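Local coordinates for serine protease inhibitor (Thermoanaerobacter tengcongensis, PDB 2PEF), which probably inhibits serine proteases, as serpins do, and is captured here in its latent state, at residues 8-13 / 358-363; 69-74 / 114-119; 131-136 / 159-164; 199-204 / 259-264. One frame throughout, in Å; residues are numbered along the deposited sequence. Where two conformers were deposited one is given.

Interactions 1, 2 and 3 are buried, whereas interaction 4 is only partly so and lies farthest from the centre of the chain. The first two are neighbours: Phe9 of interaction 1 packs on Tyr73 and Leu74 of the helix used by interaction 2. A hydrogen bond from Trp136 of interaction 3 to Asp119 of segment 114-119 joins interactions 2 and 3. The chemistry follows the place in the fold. Interactions 1 and 3 have no hydrogen bond between their segments and rest on apolar packing of a helix against a turn or a strand; interaction 2 adds a single tyrosine-to-amide bond between helices; interaction 4 is strand pairing, with charged side chains on both faces.

Interaction 1 (8-13 / 358-363); sequences KFIYNT and NSTNLP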
loop_
_atom_site.group_PDB
_atom_site.type_symbol
_atom_site.label_atom_id
_atom_site.label_comp_id
_atom_site.label_asym_id
_atom_site.label_seq_id
_atom_site.Cartn_x
_atom_site.Cartn_y
_atom_site.Cartn_z
ATOM N N LYS A 8 -12.148 -16.430 -3.349
ATOM C CA LYS A 8 -12.150 -15.601 -4.558
ATOM C C LYS A 8 -11.537 -14.226 -4.292
ATOM O O LYS A 8 -10.635 -13.799 -5.010
ATOM C CB LYS A 8 -13.558 -15.464 -5.148
ATOM C CG LYS A 8 -13.637 -14.527 -6.358
ATOM C CD LYS A 8 -14.945 -14.672 -7.127
ATOM C CE LYS A 8 -14.918 -15.854 -8.093
ATOM N NZ LYS A 8 -13.801 -15.782 -9.082
ATOM N N PHE A 9 -12.020 -13.544 -3.255
ATOM C CA PHE A 9 -11.466 -12.240 -2.886
ATOM C C PHE A 9 -9.985 -12.323 -2.511
ATOM O O PHE A 9 -9.186 -11.499 -2.956
ATOM C CB PHE A 9 -12.259 -11.586 -1.746
ATOM C CG PHE A 9 -11.650 -10.298 -1.253
ATOM C CD1 PHE A 9 -11.901 -9.098 -1.911
ATOM C CD2 PHE A 9 -10.813 -10.287 -0.135
ATOM C CE1 PHE A 9 -11.333 -7.900 -1.464
ATOM C CE2 PHE A 9 -10.237 -9.091 0.320
ATOM C CZ PHE A 9 -10.502 -7.901 -0.346
ATOM N N ILE A 10 -9.624 -13.301 -1.686
ATOM C CA ILE A 10 -8.232 -13.442 -1.254
ATOM C C ILE A 10 -7.286 -13.612 -2.451
ATOM O O ILE A 10 -6.341 -12.835 -2.610
ATOM C CB ILE A 10 -8.048 -14.582 -0.217
ATOM C CG1 ILE A 10 -8.811 -14.247 1.071
ATOM C CG2 ILE A 10 -6.564 -14.811 0.081
ATOM C CD1 ILE A 10 -8.903 -15.382 2.078
ATOM N N TYR A 11 -7.546 -14.604 -3.298
ATOM C CA TYR A 11 -6.617 -14.882 -4.395
ATOM C C TYR A 11 -6.644 -13.831 -5.511
ATOM O O TYR A 11 -5.602 -13.528 -6.093
ATOM C CB TYR A 11 -6.756 -16.315 -4.916
ATOM C CG TYR A 11 -6.063 -17.330 -4.022
ATOM C CD1 TYR A 11 -6.785 -18.068 -3.086
ATOM C CD2 TYR A 11 -4.683 -17.533 -4.101
ATOM C CE1 TYR A 11 -6.157 -18.994 -2.260
ATOM C CE2 TYR A 11 -4.041 -18.458 -3.273
ATOM C CZ TYR A 11 -4.786 -19.181 -2.355
ATOM O OH TYR A 11 -4.166 -20.098 -1.535
ATOM N N ASN A 12 -7.812 -13.253 -5.783
ATOM C CA ASN A 12 -7.892 -12.135 -6.729
ATOM C C ASN A 12 -7.153 -10.893 -6.216
ATOM O O ASN A 12 -6.412 -10.256 -6.963
ATOM C CB ASN A 12 -9.345 -11.799 -7.090
ATOM C CG ASN A 12 -9.955 -12.800 -8.062
ATOM O OD1 ASN A 12 -9.449 -13.913 -8.236
ATOM N ND2 ASN A 12 -11.044 -12.400 -8.709
ATOM N N THR A 13 -7.326 -10.581 -4.935
ATOM C CA THR A 13 -6.664 -9.420 -4.330
ATOM C C THR A 13 -5.160 -9.659 -4.214
ATOM O O THR A 13 -4.366 -8.739 -4.424
ATOM C CB THR A 13 -7.317 -9.044 -2.978
ATOM O OG1 THR A 13 -8.708 -8.788 -3.198
ATOM C CG2 THR A 13 -6.668 -7.800 -2.363
ATOM N N ASN A 358 -3.015 -11.713 9.069
ATOM C CA ASN A 358 -2.974 -13.158 9.315
ATOM C C ASN A 358 -4.267 -13.928 9.030
ATOM O O ASN A 358 -4.237 -15.153 8.883
ATOM C CB ASN A 358 -2.447 -13.457 10.723
ATOM C CG ASN A 358 -0.965 -13.181 10.859
ATOM O OD1 ASN A 358 -0.185 -13.440 9.940
ATOM N ND2 ASN A 358 -0.562 -12.654 12.016
ATOM N N SER A 359 -5.390 -13.220 8.934
ATOM C CA SER A 359 -6.667 -13.871 8.614
ATOM C C SER A 359 -6.772 -14.263 7.138
ATOM O O SER A 359 -7.570 -15.133 6.779
ATOM C CB SER A 359 -7.856 -12.992 9.020
ATOM O OG SER A 359 -8.024 -11.901 8.127
ATOM N N THR A 360 -5.966 -13.623 6.288
ATOM C CA THR A 360 -6.044 -13.825 4.835
ATOM C C THR A 360 -4.683 -14.091 4.187
ATOM O O THR A 360 -4.616 -14.620 3.077
ATOM C CB THR A 360 -6.648 -12.592 4.124
ATOM O OG1 THR A 360 -5.812 -11.454 4.368
ATOM C CG2 THR A 360 -8.071 -12.306 4.601
ATOM N N ASN A 361 -3.611 -13.709 4.884
ATOM C CA ASN A 361 -2.243 -13.693 4.344
ATOM C C ASN A 361 -1.995 -12.607 3.287
ATOM O O ASN A 361 -0.962 -12.603 2.615
ATOM C CB ASN A 361 -1.806 -15.078 3.856
ATOM C CG ASN A 361 -1.558 -16.035 4.996
ATOM O OD1 ASN A 361 -1.271 -15.617 6.117
ATOM N ND2 ASN A 361 -1.668 -17.329 4.721
ATOM N N LEU A 362 -2.930 -11.663 3.177
ATOM C CA LEU A 362 -2.793 -10.540 2.251
ATOM C C LEU A 362 -1.806 -9.487 2.755
ATOM O O LEU A 362 -1.801 -9.160 3.941
ATOM C CB LEU A 362 -4.155 -9.890 1.989
ATOM C CG LEU A 362 -5.138 -10.699 1.139
ATOM C CD1 LEU A 362 -6.527 -10.073 1.186
ATOM C CD2 LEU A 362 -4.652 -10.817 -0.300
ATOM N N PRO A 363 -0.967 -8.950 1.851
ATOM C CA PRO A 363 0.005 -7.939 2.262
ATOM C C PRO A 363 -0.585 -6.531 2.359
ATOM O O PRO A 363 -0.927 -5.921 1.337
ATOM C CB PRO A 363 1.058 -8.006 1.158
ATOM C CG PRO A 363 0.297 -8.412 -0.061
ATOM C CD PRO A 363 -0.858 -9.271 0.413
#
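Segment 8-13, in the first turns of helix 7-22, lies beside the turn that leads into strand 362-372, the backbones coming nearest at Ile10 and Thr360, whose CA atoms are 6.5 Å apart. Ile10 lays CG1 and CD1 against the methyl side of Thr360, its CD1 4.1 Å from Thr360 CG2, while Ile10 CG2 meets Thr360 O at 3.6 Å. A branched aliphatic chain suits this place, having one arm for each half of the threonine. The turn joins strands 345-357 and 362-372 as a β-hairpin of the serpin core, and Thr360 shapes it through an ST turn: Leu362 N donates to Thr360 OG1 at 3.1 Å. With chi1 at 61°, OG1 sits between its own backbone N and carbonyl carbon, where it also hydrogen-bonds Asp357. Leu362 then forks toward the helix. Its CD1 reaches Phe9 CE2 at 3.9 Å, and its CD2 packs on Ile10 O at 3.5 Å and, at about a right angle, on the side chain of Thr13. The Thr13 hydroxyl turns back to its own helix, OG1 giving a 2.8 Å bond to Phe9 O, which Thr13 N grips from the opposite face of the carbonyl plane; this leaves the threonine's carbon atoms for Leu362.

Interaction 2 (69-74 / 114-119); sequences DLNKYL and DYYKAD
Asn71 meets two successive tyrosines in quite different ways. The Tyr116 side chain reaches across it at about a right angle, amide and ring planes 89° apart, and Tyr116 OH donates a 2.7 Å hydrogen bond to Asn71 OD1. The hydroxyl stands 22° out of the carbonyl plane, whereas the oxygen lies at the ring's edge, in the plane of the ring. The other end of the amide is used too, ND2 donating to Asn47 OD1, so both ends of this buried group are held. Tyr115 instead turns a face to the asparagine: Asn71 CB stands 4.1 Å from the ring centroid, 22° off the normal, in a CH-pi contact. Lys72 runs beside Tyr115 in the same direction, its aliphatic CG 3.9 Å from Tyr115 CE2, and Leu74 CD1 approaches the edge of the Tyr116 ring, 3.7 Å from OH. Met39 and Ala43 of helix 35-46 also touch Leu74. Just beyond the tyrosines, Lys117 has positive phi and breaks the helical course. The arrangement joins helix 67-80 to the last turn of helix 106-116, the D and E helices of the serpin fold, just before edge strand 119-123.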
loop_
_atom_site.group_PDB
_atom_site.type_symbol
_atom_site.label_atom_id
_atom_site.label_comp_id
_atom_site.label_asym_id
_atom_site.label_seq_id
_atom_site.Cartn_x
_atom_site.Cartn_y
_atom_site.Cartn_z
ATOM N N ASP A 69 -19.781 -5.872 -6.142
ATOM C CA ASP A 69 -19.272 -6.923 -5.261
ATOM C C ASP A 69 -17.968 -6.513 -4.578
ATOM O O ASP A 69 -17.770 -6.794 -3.392
ATOM C CB ASP A 69 -19.099 -8.242 -6.025
ATOM C CG ASP A 69 -20.406 -9.008 -6.189
ATOM O OD1 ASP A 69 -21.422 -8.621 -5.569
ATOM O OD2 ASP A 69 -20.413 -10.012 -6.935
ATOM N N LEU A 70 -17.089 -5.840 -5.321
ATOM C CA LEU A 70 -15.841 -5.338 -4.755
ATOM C C LEU A 70 -16.107 -4.350 -3.618
ATOM O O LEU A 70 -15.396 -4.366 -2.610
ATOM C CB LEU A 70 -14.942 -4.708 -5.829
ATOM C CG LEU A 70 -13.500 -4.393 -5.399
ATOM C CD1 LEU A 70 -12.703 -5.665 -5.127
ATOM C CD2 LEU A 70 -12.797 -3.539 -6.439
ATOM N N ASN A 71 -17.125 -3.505 -3.792
ATOM C CA ASN A 71 -17.582 -2.590 -2.745
ATOM C C ASN A 71 -17.950 -3.345 -1.475
ATOM O O ASN A 71 -17.529 -2.972 -0.376
ATOM C CB ASN A 71 -18.803 -1.781 -3.206
ATOM C CG ASN A 71 -18.463 -0.722 -4.231
ATOM O OD1 ASN A 71 -17.298 -0.373 -4.433
ATOM N ND2 ASN A 71 -19.489 -0.207 -4.900
ATOM N N LYS A 72 -18.745 -4.404 -1.637
ATOM C CA LYS A 72 -19.178 -5.216 -0.503
ATOM C C LYS A 72 -17.982 -5.890 0.167
ATOM O O LYS A 72 -17.857 -5.873 1.393
ATOM C CB LYS A 72 -20.208 -6.258 -0.945
ATOM C CG LYS A 72 -21.489 -5.653 -1.487
ATOM C CD LYS A 72 -22.595 -6.687 -1.590
ATOM C CE LYS A 72 -23.879 -6.065 -2.118
ATOM N NZ LYS A 72 -23.816 -5.803 -3.583
ATOM N N TYR A 73 -17.103 -6.469 -0.648
ATOM C CA TYR A 73 -15.893 -7.121 -0.148
ATOM C C TYR A 73 -15.010 -6.161 0.650
ATOM O O TYR A 73 -14.554 -6.482 1.750
ATOM C CB TYR A 73 -15.070 -7.674 -1.310
ATOM C CG TYR A 73 -15.441 -9.049 -1.820
ATOM C CD1 TYR A 73 -15.548 -9.286 -3.193
ATOM C CD2 TYR A 73 -15.658 -10.118 -0.950
ATOM C CE1 TYR A 73 -15.866 -10.544 -3.684
ATOM C CE2 TYR A 73 -15.979 -11.386 -1.435
ATOM C CZ TYR A 73 -16.076 -11.588 -2.803
ATOM O OH TYR A 73 -16.393 -12.831 -3.298
ATOM N N LEU A 74 -14.758 -4.984 0.082
ATOM C CA LEU A 74 -13.851 -4.023 0.702
ATOM C C LEU A 74 -14.448 -3.420 1.968
ATOM O O LEU A 74 -13.751 -3.259 2.973
ATOM C CB LEU A 74 -13.442 -2.936 -0.295
ATOM C CG LEU A 74 -12.483 -3.402 -1.395
ATOM C CD1 LEU A 74 -12.217 -2.278 -2.370
ATOM C CD2 LEU A 74 -11.170 -3.930 -0.813
ATOM N N ASP A 114 -21.196 5.278 2.230
ATOM C CA ASP A 114 -21.693 4.039 2.831
ATOM C C ASP A 114 -20.663 2.917 2.918
ATOM O O ASP A 114 -20.483 2.327 3.981
ATOM C CB ASP A 114 -22.949 3.539 2.110
ATOM C CG ASP A 114 -24.196 4.330 2.479
ATOM O OD1 ASP A 114 -24.180 5.058 3.495
ATOM O OD2 ASP A 114 -25.203 4.215 1.748
ATOM N N TYR A 115 -20.008 2.619 1.798
ATOM C CA TYR A 115 -19.066 1.501 1.721
ATOM C C TYR A 115 -17.638 1.868 2.115
ATOM O O TYR A 115 -16.876 1.009 2.560
ATOM C CB TYR A 115 -19.067 0.903 0.312
ATOM C CG TYR A 115 -20.307 0.099 -0.007
ATOM C CD1 TYR A 115 -21.438 0.710 -0.547
ATOM C CD2 TYR A 115 -20.350 -1.271 0.239
ATOM C CE1 TYR A 115 -22.582 -0.033 -0.840
ATOM C CE2 TYR A 115 -21.482 -2.022 -0.053
ATOM C CZ TYR A 115 -22.595 -1.397 -0.588
ATOM O OH TYR A 115 -23.720 -2.134 -0.873
ATOM N N TYR A 116 -17.277 3.138 1.945
ATOM C CA TYR A 116 -15.895 3.570 2.156
ATOM C C TYR A 116 -15.739 4.586 3.282
ATOM O O TYR A 116 -14.623 5.027 3.569
ATOM C CB TYR A 116 -15.304 4.113 0.849
ATOM C CG TYR A 116 -15.209 3.050 -0.217
ATOM C CD1 TYR A 116 -16.273 2.814 -1.085
ATOM C CD2 TYR A 116 -14.070 2.250 -0.334
ATOM C CE1 TYR A 116 -16.206 1.823 -2.061
ATOM C CE2 TYR A 116 -13.992 1.249 -1.310
ATOM C CZ TYR A 116 -15.066 1.042 -2.167
ATOM O OH TYR A 116 -15.009 0.058 -3.133
ATOM N N LYS A 117 -16.855 4.941 3.915
ATOM C CA LYS A 117 -16.873 5.900 5.026
ATOM C C LYS A 117 -16.079 7.162 4.695
ATOM O O LYS A 117 -15.369 7.704 5.548
ATOM C CB LYS A 117 -16.322 5.257 6.305
ATOM C CG LYS A 117 -17.094 4.046 6.788
ATOM C CD LYS A 117 -16.534 3.543 8.106
ATOM C CE LYS A 117 -17.318 2.350 8.615
ATOM N N ALA A 118 -16.204 7.632 3.456
ATOM C CA ALA A 118 -15.381 8.738 2.990
ATOM C C ALA A 118 -15.862 10.095 3.484
ATOM O O ALA A 118 -17.054 10.409 3.433
ATOM C CB ALA A 118 -15.265 8.728 1.478
ATOM N N ASP A 119 -14.914 10.883 3.978
ATOM C CA ASP A 119 -15.131 12.297 4.253
ATOM C C ASP A 119 -15.327 13.010 2.924
ATOM O O ASP A 119 -14.532 12.833 1.998
ATOM C CB ASP A 119 -13.904 12.885 4.948
ATOM C CG ASP A 119 -13.731 12.394 6.372
ATOM O OD1 ASP A 119 -14.740 12.128 7.053
ATOM O OD2 ASP A 119 -12.567 12.298 6.814
#

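Interaction 3 (131-136 / 159-164); sequences SDINNW and YLINAV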
loop_
_atom_site.group_PDB
_atom_site.type_symbol
_atom_site.label_atom_id
_atom_site.label_comp_id
_atom_site.label_asym_id
_atom_site.label_seq_id
_atom_site.Cartn_x
_atom_site.Cartn_y
_atom_site.Cartn_z
ATOM N N SER A 131 -3.605 23.267 2.139
ATOM C CA SER A 131 -3.386 23.152 3.578
ATOM C C SER A 131 -4.337 22.130 4.198
ATOM O O SER A 131 -3.917 21.282 4.990
ATOM C CB SER A 131 -3.550 24.512 4.263
ATOM O OG SER A 131 -2.607 25.452 3.779
ATOM N N ASP A 132 -5.613 22.208 3.824
ATOM C CA ASP A 132 -6.637 21.297 4.339
ATOM C C ASP A 132 -6.343 19.840 4.001
ATOM O O ASP A 132 -6.454 18.961 4.858
ATOM C CB ASP A 132 -8.018 21.672 3.798
ATOM C CG ASP A 132 -8.547 22.963 4.387
ATOM O OD1 ASP A 132 -8.104 23.349 5.490
ATOM O OD2 ASP A 132 -9.418 23.587 3.746
ATOM N N ILE A 133 -5.979 19.595 2.745
ATOM C CA ILE A 133 -5.671 18.242 2.282
ATOM C C ILE A 133 -4.465 17.667 3.030
ATOM O O ILE A 133 -4.524 16.550 3.552
ATOM C CB ILE A 133 -5.442 18.201 0.752
ATOM C CG1 ILE A 133 -6.751 18.502 0.018
ATOM C CG2 ILE A 133 -4.885 16.845 0.332
ATOM C CD1 ILE A 133 -6.581 18.838 -1.469
ATOM N N ASN A 134 -3.387 18.444 3.096
ATOM C CA ASN A 134 -2.180 18.017 3.795
ATOM C C ASN A 134 -2.381 17.803 5.290
ATOM O O ASN A 134 -1.796 16.887 5.871
ATOM C CB ASN A 134 -1.028 18.983 3.530
ATOM C CG ASN A 134 -0.509 18.882 2.111
ATOM O OD1 ASN A 134 -0.655 17.848 1.457
ATOM N ND2 ASN A 134 0.098 19.958 1.625
ATOM N N ASN A 135 -3.210 18.641 5.907
ATOM C CA ASN A 135 -3.588 18.438 7.306
ATOM C C ASN A 135 -4.380 17.150 7.507
ATOM O O ASN A 135 -4.197 16.448 8.514
ATOM C CB ASN A 135 -4.345 19.653 7.844
ATOM C CG ASN A 135 -3.420 20.809 8.159
ATOM O OD1 ASN A 135 -2.323 20.613 8.691
ATOM N ND2 ASN A 135 -3.851 22.020 7.832
ATOM N N TRP A 136 -5.222 16.828 6.526
ATOM C CA TRP A 136 -6.001 15.603 6.550
ATOM C C TRP A 136 -5.081 14.390 6.448
ATOM O O TRP A 136 -5.157 13.497 7.280
ATOM C CB TRP A 136 -7.047 15.604 5.428
ATOM C CG TRP A 136 -8.006 14.455 5.480
ATOM C CD1 TRP A 136 -9.207 14.417 6.131
ATOM C CD2 TRP A 136 -7.857 13.179 4.841
ATOM N NE1 TRP A 136 -9.811 13.200 5.942
ATOM C CE2 TRP A 136 -9.006 12.420 5.154
ATOM C CE3 TRP A 136 -6.865 12.605 4.038
ATOM C CZ2 TRP A 136 -9.188 11.112 4.695
ATOM C CZ3 TRP A 136 -7.047 11.298 3.579
ATOM C CH2 TRP A 136 -8.203 10.572 3.908
ATOM N N TYR A 159 -10.435 15.353 -6.240
ATOM C CA TYR A 159 -9.411 14.425 -5.787
ATOM C C TYR A 159 -10.067 13.324 -4.961
ATOM O O TYR A 159 -11.023 13.572 -4.221
ATOM C CB TYR A 159 -8.373 15.124 -4.911
ATOM C CG TYR A 159 -7.638 16.303 -5.512
ATOM C CD1 TYR A 159 -7.313 17.403 -4.722
ATOM C CD2 TYR A 159 -7.250 16.318 -6.854
ATOM C CE1 TYR A 159 -6.628 18.489 -5.245
ATOM C CE2 TYR A 159 -6.562 17.402 -7.387
ATOM C CZ TYR A 159 -6.254 18.482 -6.574
ATOM O OH TYR A 159 -5.579 19.558 -7.087
ATOM N N LEU A 160 -9.532 12.113 -5.083
ATOM C CA LEU A 160 -9.911 11.000 -4.224
ATOM C C LEU A 160 -8.643 10.545 -3.516
ATOM O O LEU A 160 -7.600 10.375 -4.147
ATOM C CB LEU A 160 -10.526 9.854 -5.035
ATOM C CG LEU A 160 -11.743 10.193 -5.908
ATOM C CD1 LEU A 160 -11.322 10.681 -7.303
ATOM C CD2 LEU A 160 -12.665 8.994 -6.037
ATOM N N ILE A 161 -8.729 10.370 -2.203
ATOM C CA ILE A 161 -7.550 10.063 -1.398
ATOM C C ILE A 161 -7.855 8.971 -0.388
ATOM O O ILE A 161 -8.876 9.019 0.302
ATOM C CB ILE A 161 -7.005 11.316 -0.646
ATOM C CG1 ILE A 161 -6.736 12.470 -1.622
ATOM C CG2 ILE A 161 -5.726 10.964 0.127
ATOM C CD1 ILE A 161 -6.482 13.811 -0.964
ATOM N N ASN A 162 -6.966 7.985 -0.313
ATOM C CA ASN A 162 -6.979 7.031 0.786
ATOM C C ASN A 162 -5.725 7.160 1.644
ATOM O O ASN A 162 -4.648 7.446 1.130
ATOM C CB ASN A 162 -7.086 5.605 0.256
ATOM C CG ASN A 162 -6.772 4.571 1.316
ATOM O OD1 ASN A 162 -5.614 4.213 1.515
ATOM N ND2 ASN A 162 -7.799 4.104 2.019
ATOM N N ALA A 163 -5.882 6.937 2.947
ATOM C CA ALA A 163 -4.756 6.812 3.867
ATOM C C ALA A 163 -4.876 5.555 4.722
ATOM O O ALA A 163 -5.969 5.189 5.160
ATOM C CB ALA A 163 -4.634 8.048 4.749
ATOM N N VAL A 164 -3.742 4.889 4.929
ATOM C CA VAL A 164 -3.644 3.728 5.813
ATOM C C VAL A 164 -2.552 4.006 6.841
ATOM O O VAL A 164 -1.461 4.460 6.477
ATOM C CB VAL A 164 -3.316 2.434 5.016
ATOM C CG1 VAL A 164 -2.992 1.267 5.958
ATOM C CG2 VAL A 164 -4.459 2.062 4.108
#
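Ile133 and Trp136, one helical turn apart, reach down from helix segment 131-136 to strand 159-164, which runs nearly parallel to it, 24° between directions and 11.0 Å between axes. Large side chains bridge that spacing, and the packing is tight where Ile133 and Trp136 meet Tyr159 and Ile161. Ile133 divides its branches: CD1 comes to the ring edge of Tyr159, 3.6 Å from Tyr159 CD1, while Ile133 CG2 meets the tip of Ile161, whose CD1 is 3.7 Å away. Both pairs cross at about a right angle. Trp136 has CG anti to its backbone N (chi1 -173°), which carries the indole down to the strand, past Ile161 in the opposite direction; Trp136 CZ3 lies 3.7 Å from Ile161 CG2. The contact thins toward Ala163, whose CB is 4.2 Å from Trp136 CZ3 and accommodates the broad ring. The polar ends of the two rings are satisfied to the side of this packing: Trp136 NE1 donates to Asp119 OD2, and Tyr159 OH bonds with Asp156. On the far side of the helix Ser131, Asp132 and Asn135 are exposed, polar residues suited to solvent. Alternate strand residues Leu160, Asn162 and Val164 pack instead on helix 35-46. A helix laid over the central strands is the F helix on sheet A of serpins; in this latent form strand 159-164 neighbours strand 322-331, the inserted N-terminal part of the reactive-centre loop.

Interaction 4 (199-204 / 259-264); sequences SEENLY and VRASLP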
loop_
_atom_site.group_PDB
_atom_site.type_symbol
_atom_site.label_atom_id
_atom_site.label_comp_id
_atom_site.label_asym_id
_atom_site.label_seq_id
_atom_site.Cartn_x
_atom_site.Cartn_y
_atom_site.Cartn_z
ATOM N N SER A 199 16.348 -12.413 17.081
ATOM C CA SER A 199 15.211 -13.086 17.696
ATOM C C SER A 199 15.171 -14.568 17.350
ATOM O O SER A 199 15.858 -15.031 16.434
ATOM C CB SER A 199 13.902 -12.430 17.254
ATOM O OG SER A 199 13.744 -12.538 15.851
ATOM N N GLU A 200 14.366 -15.307 18.107
ATOM C CA GLU A 200 14.000 -16.659 17.734
ATOM C C GLU A 200 12.605 -16.610 17.155
ATOM O O GLU A 200 11.672 -16.125 17.800
ATOM C CB GLU A 200 14.006 -17.586 18.941
ATOM C CG GLU A 200 15.381 -17.967 19.423
ATOM C CD GLU A 200 15.345 -18.692 20.747
ATOM O OE1 GLU A 200 14.243 -19.099 21.187
ATOM O OE2 GLU A 200 16.426 -18.854 21.347
ATOM N N GLU A 201 12.466 -17.102 15.932
ATOM C CA GLU A 201 11.153 -17.165 15.300
ATOM C C GLU A 201 10.744 -18.610 15.076
ATOM O O GLU A 201 11.580 -19.513 15.138
ATOM C CB GLU A 201 11.126 -16.347 14.005
ATOM C CG GLU A 201 11.468 -14.863 14.189
ATOM C CD GLU A 201 10.606 -14.142 15.225
ATOM O OE1 GLU A 201 9.444 -14.550 15.481
ATOM O OE2 GLU A 201 11.108 -13.147 15.784
ATOM N N ASN A 202 9.450 -18.831 14.848
ATOM C CA ASN A 202 8.915 -20.185 14.782
ATOM C C ASN A 202 8.207 -20.543 13.478
ATOM O O ASN A 202 7.530 -21.570 13.381
ATOM C CB ASN A 202 8.050 -20.456 16.011
ATOM C CG ASN A 202 8.886 -20.619 17.259
ATOM O OD1 ASN A 202 9.494 -21.666 17.473
ATOM N ND2 ASN A 202 8.938 -19.575 18.082
ATOM N N LEU A 203 8.405 -19.698 12.470
ATOM C CA LEU A 203 7.935 -19.967 11.122
ATOM C C LEU A 203 9.075 -19.686 10.168
ATOM O O LEU A 203 9.608 -18.574 10.142
ATOM C CB LEU A 203 6.726 -19.100 10.777
ATOM C CG LEU A 203 5.371 -19.508 11.357
ATOM C CD1 LEU A 203 4.320 -18.525 10.888
ATOM C CD2 LEU A 203 4.980 -20.936 10.966
ATOM N N TYR A 204 9.454 -20.712 9.409
ATOM C CA TYR A 204 10.581 -20.649 8.490
ATOM C C TYR A 204 10.102 -20.722 7.050
ATOM O O TYR A 204 9.443 -21.688 6.652
ATOM C CB TYR A 204 11.528 -21.813 8.766
ATOM C CG TYR A 204 12.807 -21.827 7.952
ATOM C CD1 TYR A 204 13.677 -20.731 7.945
ATOM C CD2 TYR A 204 13.173 -22.959 7.227
ATOM C CE1 TYR A 204 14.866 -20.760 7.214
ATOM C CE2 TYR A 204 14.355 -22.997 6.494
ATOM C CZ TYR A 204 15.197 -21.900 6.492
ATOM O OH TYR A 204 16.366 -21.963 5.762
ATOM N N VAL A 259 13.900 -20.771 14.326
ATOM C CA VAL A 259 14.788 -20.033 13.412
ATOM C C VAL A 259 15.536 -18.936 14.176
ATOM O O VAL A 259 14.909 -18.186 14.925
ATOM C CB VAL A 259 13.961 -19.324 12.293
ATOM C CG1 VAL A 259 14.869 -18.703 11.233
ATOM C CG2 VAL A 259 12.964 -20.276 11.652
ATOM N N ARG A 260 16.842 -18.818 13.960
ATOM C CA ARG A 260 17.596 -17.700 14.499
ATOM C C ARG A 260 17.519 -16.567 13.481
ATOM O O ARG A 260 18.141 -16.634 12.416
ATOM C CB ARG A 260 19.044 -18.109 14.774
ATOM C CG ARG A 260 19.862 -17.028 15.430
ATOM C CD ARG A 260 21.146 -17.563 16.041
ATOM N NE ARG A 260 21.689 -16.578 16.968
ATOM C CZ ARG A 260 21.376 -16.509 18.258
ATOM N NH1 ARG A 260 20.535 -17.388 18.801
ATOM N NH2 ARG A 260 21.905 -15.558 19.010
ATOM N N ALA A 261 16.741 -15.540 13.815
ATOM C CA ALA A 261 16.443 -14.452 12.881
ATOM C C ALA A 261 17.197 -13.176 13.218
ATOM O O ALA A 261 17.462 -12.886 14.385
ATOM C CB ALA A 261 14.946 -14.181 12.849
ATOM N N SER A 262 17.545 -12.426 12.178
ATOM C CA SER A 262 18.200 -11.137 12.329
ATOM C C SER A 262 17.548 -10.129 11.392
ATOM O O SER A 262 17.438 -10.368 10.187
ATOM C CB SER A 262 19.698 -11.259 12.051
ATOM O OG SER A 262 20.309 -9.985 11.944
ATOM N N LEU A 263 17.122 -9.008 11.966
ATOM C CA LEU A 263 16.435 -7.963 11.224
ATOM C C LEU A 263 17.066 -6.609 11.534
ATOM O O LEU A 263 17.194 -6.233 12.698
ATOM C CB LEU A 263 14.947 -7.944 11.595
ATOM C CG LEU A 263 14.012 -6.984 10.858
ATOM C CD1 LEU A 263 13.895 -7.365 9.382
ATOM C CD2 LEU A 263 12.642 -6.980 11.519
ATOM N N PRO A 264 17.482 -5.867 10.490
ATOM C CA PRO A 264 18.014 -4.547 10.822
ATOM C C PRO A 264 16.891 -3.592 11.194
ATOM O O PRO A 264 15.770 -3.732 10.700
ATOM C CB PRO A 264 18.638 -4.077 9.504
ATOM C CG PRO A 264 17.842 -4.786 8.445
ATOM C CD PRO A 264 17.514 -6.129 9.037
HETATM O O HOH W 1 18.475 -17.046 21.115
#
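Backbone hydrogen bonds tie Ser199 and Glu201 to the antiparallel strand opposite. Ser199 and Ala261 form one hydrogen-bonded pair, with Ala261 N donating to Ser199 O at 2.8 Å; Glu201 and Val259 form the next, with Glu201 N to Val259 O at 2.9 Å. Between them, in the non-hydrogen-bonded pair with Arg260, Glu200 CA makes a CA-H...O contact of 3.3 Å with Val259 O. The pairing, of strands 191-201 and 255-273, corresponds to sheet C of serpins; past the corner at Asn202 the chain enters strand 203-207 of sheet B. Apolar contacts lie on the face of Ser199, Glu201, Val259 and Ala261. The small Ala261 leaves room for its neighbours, its CB 3.8 Å from Glu201 CG. In one of its two conformers Val259 puts CG2 3.6 Å from Tyr204 CB. Polar side chains divide between the faces. Glu201 bends at chi2 (-55°) so that OE2, through its anti lone pair, accepts from Ser199 OG at 2.7 Å while also forming a salt bridge to Lys215. On the other face Glu200 OE2 and Arg260 NH1 are joined through one water. The buried carboxylate is therefore probably kept ionised, whereas the exposed pair should add only weak, solvent-screened attraction.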